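Local coordinates for protein predicted sugar phosphatases of the HAD superfamily (Cytophaga hutchinsonii, PDB 2HX1) that probably hydrolyses phosphate esters, perhaps of sugars, as a magnesium-binding phosphatase of the HAD superfamily, at residues Y50-D55 / K79-G84. Residues are numbered along the deposited sequence; the frame is centred on the assembly and turned at random. Where two conformers were deposited one is given.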
# COMPACT_ATOMS: atom_id res chain seq x y z
N TYR A 50 -23.97 -24.23 -9.94
CA TYR A 50 -23.38 -23.34 -10.93
C TYR A 50 -21.90 -23.32 -10.69
O TYR A 50 -21.44 -23.59 -9.57
CB TYR A 50 -23.87 -21.91 -10.82
CG TYR A 50 -25.31 -21.72 -11.19
CD1 TYR A 50 -25.69 -21.55 -12.52
CD2 TYR A 50 -26.29 -21.69 -10.21
CE1 TYR A 50 -27.05 -21.36 -12.86
CE2 TYR A 50 -27.61 -21.52 -10.53
CZ TYR A 50 -27.99 -21.36 -11.84
OH TYR A 50 -29.31 -21.17 -12.12
N ILE A 51 -21.16 -22.96 -11.74
CA ILE A 51 -19.77 -22.59 -11.62
C ILE A 51 -19.73 -21.07 -11.67
O ILE A 51 -20.31 -20.48 -12.57
CB ILE A 51 -18.93 -23.22 -12.77
CG1 ILE A 51 -18.89 -24.75 -12.59
CG2 ILE A 51 -17.55 -22.60 -12.82
CD1 ILE A 51 -18.33 -25.53 -13.73
N VAL A 52 -19.09 -20.45 -10.68
CA VAL A 52 -19.01 -19.00 -10.55
C VAL A 52 -17.50 -18.71 -10.55
O VAL A 52 -16.78 -19.08 -9.63
CB VAL A 52 -19.66 -18.52 -9.25
CG1 VAL A 52 -19.52 -17.04 -9.11
CG2 VAL A 52 -21.12 -18.97 -9.22
N THR A 53 -17.05 -18.07 -11.63
CA THR A 53 -15.66 -17.96 -11.93
C THR A 53 -15.32 -16.53 -12.35
O THR A 53 -16.13 -15.87 -13.04
CB THR A 53 -15.30 -18.92 -13.06
OG1 THR A 53 -13.90 -18.83 -13.37
CG2 THR A 53 -16.12 -18.63 -14.32
N ASN A 54 -14.15 -16.07 -11.91
CA ASN A 54 -13.57 -14.80 -12.35
C ASN A 54 -12.76 -14.91 -13.65
O ASN A 54 -12.03 -14.01 -14.01
CB ASN A 54 -12.68 -14.22 -11.23
CG ASN A 54 -13.48 -13.63 -10.10
OD1 ASN A 54 -14.72 -13.65 -10.12
ND2 ASN A 54 -12.78 -13.09 -9.08
N ASP A 55 -12.87 -16.03 -14.35
CA ASP A 55 -12.24 -16.20 -15.66
C ASP A 55 -13.08 -15.53 -16.76
O ASP A 55 -14.10 -16.08 -17.12
CB ASP A 55 -12.07 -17.70 -15.92
CG ASP A 55 -11.29 -18.00 -17.18
OD1 ASP A 55 -11.09 -17.11 -18.03
OD2 ASP A 55 -10.88 -19.17 -17.29
N LYS A 79 -24.70 -23.24 -16.92
CA LYS A 79 -24.29 -23.44 -15.54
C LYS A 79 -23.06 -22.62 -15.18
O LYS A 79 -22.65 -22.62 -14.02
CB LYS A 79 -24.00 -24.91 -15.28
CG LYS A 79 -25.08 -25.88 -15.76
CD LYS A 79 -25.90 -26.52 -14.65
CE LYS A 79 -26.69 -27.74 -15.20
NZ LYS A 79 -25.88 -28.74 -16.03
N ILE A 80 -22.46 -21.96 -16.17
CA ILE A 80 -21.25 -21.17 -15.97
C ILE A 80 -21.56 -19.67 -15.90
O ILE A 80 -21.93 -19.03 -16.89
CB ILE A 80 -20.21 -21.47 -17.05
CG1 ILE A 80 -19.95 -22.99 -17.12
CG2 ILE A 80 -18.90 -20.74 -16.75
CD1 ILE A 80 -18.80 -23.42 -17.96
N ILE A 81 -21.38 -19.13 -14.72
CA ILE A 81 -21.54 -17.70 -14.49
C ILE A 81 -20.15 -17.10 -14.33
O ILE A 81 -19.43 -17.44 -13.41
CB ILE A 81 -22.36 -17.41 -13.22
CG1 ILE A 81 -23.69 -18.20 -13.22
CG2 ILE A 81 -22.59 -15.92 -13.11
CD1 ILE A 81 -24.34 -18.31 -11.81
N SER A 82 -19.78 -16.22 -15.24
CA SER A 82 -18.43 -15.74 -15.35
C SER A 82 -18.39 -14.23 -15.26
O SER A 82 -19.32 -13.56 -15.72
CB SER A 82 -17.95 -16.19 -16.74
OG SER A 82 -16.87 -15.43 -17.21
N SER A 83 -17.29 -13.68 -14.76
CA SER A 83 -17.20 -12.23 -14.61
C SER A 83 -17.13 -11.54 -15.98
O SER A 83 -17.48 -10.37 -16.11
CB SER A 83 -16.03 -11.82 -13.73
OG SER A 83 -14.81 -12.12 -14.33
N GLY A 84 -16.75 -12.28 -17.02
CA GLY A 84 -16.80 -11.74 -18.38
C GLY A 84 -18.19 -11.29 -18.80
O GLY A 84 -18.33 -10.38 -19.63
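I51 sits between two bonds to the 79-84 segment: its N donates to K79 O at 2.7 Å, and its O receives I81 N at 2.8 Å. T53 repeats the pattern two residues on, its N reaching I81 O at 3.0 Å and its O taking S83 N. These four bonds pair two parallel strands whose axes pass 4.8 Å apart and differ in direction by 17°. On one face, Y50 and I81 meet across the strands. In the conformer given, the I81 side chain has CG1 anti to its own carbonyl carbon and the chain extended beyond it (chi2 162°), which together bring CD1 to within 3.6 Å of Y50 CD1, obliquely to the ring. In that conformer the same methyl also rests against V52 CG2, while K79 O lies at the edge of the tyrosine ring. The other face brings I51 alongside I80, then the T53 methyl CG2 beside S82 CB at 3.9 Å.

From the last bridge, S82, the N-cap of helix 83-94, reaches on to the loop after strand 48-53. Its OG gives its proton to D55 O at 2.8 Å, from above the carbonyl plane, and accepts G84 N at 3.2 Å, tying that loop to the helix start. N54, turned from the 79-84 segment, is fixed by K204 and N168; D55 OD1 is hydrogen-bonded to S57 OG, and the carboxylate lies close to a bound HEPES molecule. Helix 60-69 links the two strands in a beta-alpha-beta crossover and packs on I51 and I80; helix 208-218 lies against V52 and I81 on the opposite face. Strand 80-82 forms one edge of the six-stranded parallel sheet of this Rossmann-like HAD core, with strand 16-19 on the far side of 48-53.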